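Local atomic coordinates of UPF0255 protein frsA (PDB entry 4I4C), a protein that probably hydrolyses carboxylic esters to an alcohol and a carboxylate, as a two-domain member of the FrsA family with an alpha/beta-hydrolase fold. Residues T354-D366 and I394-W408. Sequence-based numbering, arbitrary orientation.
Sequences TKVPILAMSLEGD and ITQGYEQSLDLAIKW
Strand 358-363 and helix 394-408 touch through L359, M361 and L363 on one side and W408, S401 and G397 on the other; their axes run antiparallel at 172° and approach to 9.1 Å. The CA atoms of L363 and G397 are 6.5 Å apart, in keeping with the lack of a side chain on the helix there. At the far end, W408 lays its indole against the strand: CB of L359 sits 3.7 Å from the centroid of the six-membered ring, over its face, a CH-pi contact. P357 meets the same ring twice. At the ring edge, NE1 donates to O of P357 at 3.1 Å, with that oxygen almost in the indole plane although the N-H arrives from above the carbonyl plane, and CB of P357 packs on CZ2. A chi1 of -167° swings the W408 indole away from its own backbone N and on towards P357, just ahead of the strand. L359 then sends CD2 to the backbone O of L404. M361, bent at chi3 (-73°), places CE 3.2 Å from O of S401, while its SD lies against CB of L404. Next to it, OG of S401 donates to O of G397 at 2.8 Å, so the hydroxyl proton is used within the helix; the same carbonyl takes N of S401 from the opposite face of its plane. L363 divides its methyls: CD1 faces OG of S401, and CD2 touches both CG2 of I394 and CE1 of Y398, which lie on one side of it, 3.9 Å from the latter. Helix 371-379 covers the other side of the strand, against I358 and A360. Strand, helix 371-379, strand 385-389 and this last helix form the C-terminal beta-alpha-beta-alpha part of an alpha/beta-hydrolase fold, and Y398, L402 and D366 also line the pocket holding the polyether ligand.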
loop_
_atom_site.group_PDB
_atom_site.type_symbol
_atom_site.label_atom_id
_atom_site.label_comp_id
_atom_site.label_asym_id
_atom_site.label_seq_id
_atom_site.Cartn_x
_atom_site.Cartn_y
_atom_site.Cartn_z
ATOM N N THR A 354 -0.287 22.727 12.250
ATOM C CA THR A 354 -1.474 22.594 11.420
ATOM C C THR A 354 -2.725 22.488 12.299
ATOM O O THR A 354 -2.683 21.938 13.404
ATOM C CB THR A 354 -1.350 21.402 10.397
ATOM O OG1 THR A 354 -2.626 21.135 9.795
ATOM C CG2 THR A 354 -0.823 20.148 11.079
ATOM N N LYS A 355 -3.832 23.040 11.813
ATOM C CA LYS A 355 -5.101 22.987 12.529
ATOM C C LYS A 355 -5.683 21.570 12.467
ATOM O O LYS A 355 -6.547 21.201 13.267
ATOM C CB LYS A 355 -6.070 23.997 11.915
ATOM C CG LYS A 355 -7.425 24.080 12.571
ATOM C CD LYS A 355 -8.287 25.071 11.825
ATOM C CE LYS A 355 -9.674 25.118 12.409
ATOM N NZ LYS A 355 -10.521 26.066 11.648
ATOM N N VAL A 356 -5.199 20.796 11.496
ATOM C CA VAL A 356 -5.582 19.392 11.327
ATOM C C VAL A 356 -5.070 18.527 12.471
ATOM O O VAL A 356 -3.866 18.453 12.719
ATOM C CB VAL A 356 -5.042 18.804 10.008
ATOM C CG1 VAL A 356 -5.560 17.368 9.823
ATOM C CG2 VAL A 356 -5.437 19.693 8.823
ATOM N N PRO A 357 -5.991 17.880 13.190
ATOM C CA PRO A 357 -5.533 16.935 14.203
ATOM C C PRO A 357 -5.050 15.649 13.520
ATOM O O PRO A 357 -5.794 14.997 12.785
ATOM C CB PRO A 357 -6.782 16.717 15.056
ATOM C CG PRO A 357 -7.918 16.960 14.142
ATOM C CD PRO A 357 -7.457 17.931 13.090
ATOM N N ILE A 358 -3.779 15.328 13.728
ATOM C CA ILE A 358 -3.179 14.132 13.161
ATOM C C ILE A 358 -2.888 13.125 14.265
ATOM O O ILE A 358 -2.222 13.449 15.252
ATOM C CB ILE A 358 -1.842 14.453 12.453
ATOM C CG1 ILE A 358 -2.046 15.509 11.369
ATOM C CG2 ILE A 358 -1.208 13.175 11.881
ATOM C CD1 ILE A 358 -0.762 16.096 10.844
ATOM N N LEU A 359 -3.398 11.912 14.101
ATOM C CA LEU A 359 -3.021 10.802 14.959
ATOM C C LEU A 359 -1.978 9.997 14.206
ATOM O O LEU A 359 -2.231 9.535 13.097
ATOM C CB LEU A 359 -4.233 9.925 15.265
ATOM C CG LEU A 359 -3.942 8.565 15.897
ATOM C CD1 LEU A 359 -3.396 8.743 17.295
ATOM C CD2 LEU A 359 -5.189 7.672 15.904
ATOM N N ALA A 360 -0.812 9.828 14.816
ATOM C CA ALA A 360 0.327 9.228 14.149
ATOM C C ALA A 360 0.821 8.029 14.947
ATOM O O ALA A 360 1.325 8.170 16.063
ATOM C CB ALA A 360 1.435 10.259 13.966
ATOM N N MET A 361 0.662 6.842 14.369
ATOM C CA MET A 361 0.964 5.617 15.071
ATOM C C MET A 361 1.933 4.773 14.276
ATOM O O MET A 361 2.009 4.868 13.048
ATOM C CB MET A 361 -0.320 4.809 15.277
ATOM C CG MET A 361 -1.461 5.619 15.893
ATOM S SD MET A 361 -3.037 4.747 15.944
ATOM C CE MET A 361 -3.522 4.765 14.230
ATOM N N SER A 362 2.659 3.937 14.997
ATOM C CA SER A 362 3.387 2.835 14.399
ATOM C C SER A 362 3.547 1.785 15.477
ATOM O O SER A 362 3.369 2.079 16.664
ATOM C CB SER A 362 4.749 3.291 13.874
ATOM O OG SER A 362 5.651 3.504 14.947
ATOM N N LEU A 363 3.859 0.553 15.069
ATOM C CA LEU A 363 4.041 -0.531 16.017
ATOM C C LEU A 363 5.411 -0.423 16.681
ATOM O O LEU A 363 6.372 0.043 16.068
ATOM C CB LEU A 363 3.856 -1.895 15.331
ATOM C CG LEU A 363 2.428 -2.421 15.133
ATOM C CD1 LEU A 363 1.516 -1.430 14.446
ATOM C CD2 LEU A 363 2.441 -3.750 14.366
ATOM N N GLU A 364 5.490 -0.849 17.939
ATOM C CA GLU A 364 6.745 -0.808 18.682
ATOM C C GLU A 364 7.877 -1.489 17.926
ATOM O O GLU A 364 7.745 -2.627 17.477
ATOM C CB GLU A 364 6.586 -1.457 20.056
ATOM C CG GLU A 364 7.840 -1.348 20.911
ATOM C CD GLU A 364 7.697 -2.011 22.271
ATOM O OE1 GLU A 364 6.574 -2.021 22.826
ATOM O OE2 GLU A 364 8.715 -2.528 22.780
ATOM N N GLY A 365 8.983 -0.771 17.771
ATOM C CA GLY A 365 10.130 -1.302 17.065
ATOM C C GLY A 365 9.925 -1.455 15.570
ATOM O O GLY A 365 10.481 -2.356 14.960
ATOM N N ASP A 366 9.105 -0.596 14.979
ATOM C CA ASP A 366 9.029 -0.515 13.527
ATOM C C ASP A 366 10.211 0.327 13.071
ATOM O O ASP A 366 10.223 1.538 13.284
ATOM C CB ASP A 366 7.715 0.145 13.084
ATOM C CG ASP A 366 7.577 0.225 11.566
ATOM O OD1 ASP A 366 8.532 -0.138 10.847
ATOM O OD2 ASP A 366 6.515 0.666 11.085
ATOM N N ILE A 394 1.350 -9.134 16.475
ATOM C CA ILE A 394 1.295 -8.081 15.469
ATOM C C ILE A 394 -0.157 -7.781 15.095
ATOM O O ILE A 394 -0.536 -6.615 14.919
ATOM C CB ILE A 394 2.134 -8.410 14.201
ATOM C CG1 ILE A 394 3.626 -8.335 14.499
ATOM C CG2 ILE A 394 1.799 -7.468 13.082
ATOM C CD1 ILE A 394 4.175 -9.553 15.252
ATOM N N THR A 395 -0.978 -8.828 15.009
ATOM C CA THR A 395 -2.390 -8.649 14.662
ATOM C C THR A 395 -3.097 -7.771 15.681
ATOM O O THR A 395 -3.934 -6.924 15.341
ATOM C CB THR A 395 -3.129 -9.986 14.610
ATOM O OG1 THR A 395 -2.476 -10.842 13.675
ATOM C CG2 THR A 395 -4.574 -9.770 14.197
ATOM N N GLN A 396 -2.776 -7.983 16.944
ATOM C CA GLN A 396 -3.368 -7.162 17.987
ATOM C C GLN A 396 -2.956 -5.690 17.829
ATOM O O GLN A 396 -3.773 -4.780 18.021
ATOM C CB GLN A 396 -2.984 -7.699 19.359
ATOM C CG GLN A 396 -3.407 -6.814 20.491
ATOM C CD GLN A 396 -2.832 -7.278 21.804
ATOM O OE1 GLN A 396 -1.730 -7.832 21.854
ATOM N NE2 GLN A 396 -3.574 -7.069 22.874
ATOM N N GLY A 397 -1.695 -5.476 17.464
ATOM C CA GLY A 397 -1.184 -4.149 17.161
ATOM C C GLY A 397 -1.914 -3.510 15.999
ATOM O O GLY A 397 -2.329 -2.355 16.075
ATOM N N TYR A 398 -2.096 -4.263 14.918
ATOM C CA TYR A 398 -2.862 -3.751 13.783
ATOM C C TYR A 398 -4.275 -3.380 14.215
ATOM O O TYR A 398 -4.777 -2.292 13.899
ATOM C CB TYR A 398 -2.943 -4.785 12.647
ATOM C CG TYR A 398 -1.680 -4.978 11.819
ATOM C CD1 TYR A 398 -0.670 -4.019 11.800
ATOM C CD2 TYR A 398 -1.514 -6.123 11.033
ATOM C CE1 TYR A 398 0.484 -4.202 11.033
ATOM C CE2 TYR A 398 -0.365 -6.318 10.265
ATOM C CZ TYR A 398 0.626 -5.351 10.267
ATOM O OH TYR A 398 1.763 -5.537 9.513
ATOM N N GLU A 399 -4.921 -4.289 14.945
ATOM C CA GLU A 399 -6.313 -4.087 15.331
ATOM C C GLU A 399 -6.517 -2.931 16.323
ATOM O O GLU A 399 -7.470 -2.166 16.172
ATOM C CB GLU A 399 -6.964 -5.402 15.774
ATOM C CG GLU A 399 -7.128 -6.364 14.582
ATOM C CD GLU A 399 -7.901 -7.640 14.893
ATOM O OE1 GLU A 399 -8.178 -8.405 13.938
ATOM O OE2 GLU A 399 -8.224 -7.885 16.078
ATOM N N GLN A 400 -5.622 -2.791 17.303
ATOM C CA GLN A 400 -5.618 -1.614 18.183
ATOM C C GLN A 400 -5.475 -0.338 17.376
ATOM O O GLN A 400 -6.218 0.618 17.585
ATOM C CB GLN A 400 -4.433 -1.640 19.146
ATOM C CG GLN A 400 -4.510 -2.577 20.335
ATOM C CD GLN A 400 -3.277 -2.435 21.226
ATOM O OE1 GLN A 400 -2.672 -1.362 21.294
ATOM N NE2 GLN A 400 -2.893 -3.518 21.895
ATOM N N SER A 401 -4.492 -0.320 16.474
ATOM C CA SER A 401 -4.189 0.865 15.670
ATOM C C SER A 401 -5.420 1.330 14.919
ATOM O O SER A 401 -5.761 2.519 14.900
ATOM C CB SER A 401 -3.084 0.538 14.667
ATOM O OG SER A 401 -1.857 0.319 15.334
ATOM N N LEU A 402 -6.081 0.365 14.298
ATOM C CA LEU A 402 -7.251 0.624 13.485
ATOM C C LEU A 402 -8.437 1.055 14.329
ATOM O O LEU A 402 -9.266 1.855 13.883
ATOM C CB LEU A 402 -7.617 -0.626 12.684
ATOM C CG LEU A 402 -7.998 -0.298 11.251
ATOM C CD1 LEU A 402 -6.809 0.350 10.552
ATOM C CD2 LEU A 402 -8.458 -1.546 10.516
ATOM N N ASP A 403 -8.542 0.520 15.543
ATOM C CA ASP A 403 -9.604 0.956 16.453
ATOM C C ASP A 403 -9.430 2.430 16.864
ATOM O O ASP A 403 -10.403 3.190 16.925
ATOM C CB ASP A 403 -9.690 0.047 17.689
ATOM C CG ASP A 403 -10.271 -1.336 17.370
ATOM O OD1 ASP A 403 -10.883 -1.501 16.285
ATOM O OD2 ASP A 403 -10.119 -2.255 18.211
ATOM N N LEU A 404 -8.187 2.815 17.142
ATOM C CA LEU A 404 -7.819 4.194 17.472
ATOM C C LEU A 404 -8.060 5.147 16.302
ATOM O O LEU A 404 -8.406 6.327 16.488
ATOM C CB LEU A 404 -6.339 4.244 17.851
ATOM C CG LEU A 404 -5.997 3.649 19.217
ATOM C CD1 LEU A 404 -4.502 3.489 19.355
ATOM C CD2 LEU A 404 -6.532 4.539 20.325
ATOM N N ALA A 405 -7.856 4.616 15.099
ATOM C CA ALA A 405 -8.049 5.356 13.861
ATOM C C ALA A 405 -9.506 5.724 13.667
ATOM O O ALA A 405 -9.836 6.871 13.370
ATOM C CB ALA A 405 -7.578 4.523 12.681
ATOM N N ILE A 406 -10.381 4.735 13.804
ATOM C CA ILE A 406 -11.797 4.957 13.562
ATOM C C ILE A 406 -12.389 5.886 14.640
ATOM O O ILE A 406 -13.258 6.719 14.350
ATOM C CB ILE A 406 -12.567 3.614 13.396
ATOM C CG1 ILE A 406 -12.764 3.291 11.909
ATOM C CG2 ILE A 406 -13.925 3.668 14.056
ATOM C CD1 ILE A 406 -11.541 3.507 11.042
ATOM N N LYS A 407 -11.898 5.761 15.870
ATOM C CA LYS A 407 -12.327 6.662 16.951
ATOM C C LYS A 407 -11.951 8.113 16.661
ATOM O O LYS A 407 -12.737 9.038 16.907
ATOM C CB LYS A 407 -11.756 6.234 18.311
ATOM C CG LYS A 407 -12.648 5.262 19.066
ATOM C CD LYS A 407 -14.062 5.824 19.255
ATOM C CE LYS A 407 -14.051 7.146 20.022
ATOM N NZ LYS A 407 -15.418 7.583 20.432
ATOM N N TRP A 408 -10.745 8.293 16.137
ATOM C CA TRP A 408 -10.251 9.608 15.757
ATOM C C TRP A 408 -11.155 10.192 14.679
ATOM O O TRP A 408 -11.547 11.357 14.747
ATOM C CB TRP A 408 -8.819 9.476 15.241
ATOM C CG TRP A 408 -8.057 10.764 15.089
ATOM C CD1 TRP A 408 -7.911 11.506 13.946
ATOM C CD2 TRP A 408 -7.307 11.442 16.105
ATOM N NE1 TRP A 408 -7.121 12.604 14.193
ATOM C CE2 TRP A 408 -6.735 12.587 15.508
ATOM C CE3 TRP A 408 -7.063 11.191 17.459
ATOM C CZ2 TRP A 408 -5.933 13.477 16.219
ATOM C CZ3 TRP A 408 -6.266 12.073 18.165
ATOM C CH2 TRP A 408 -5.710 13.201 17.544
#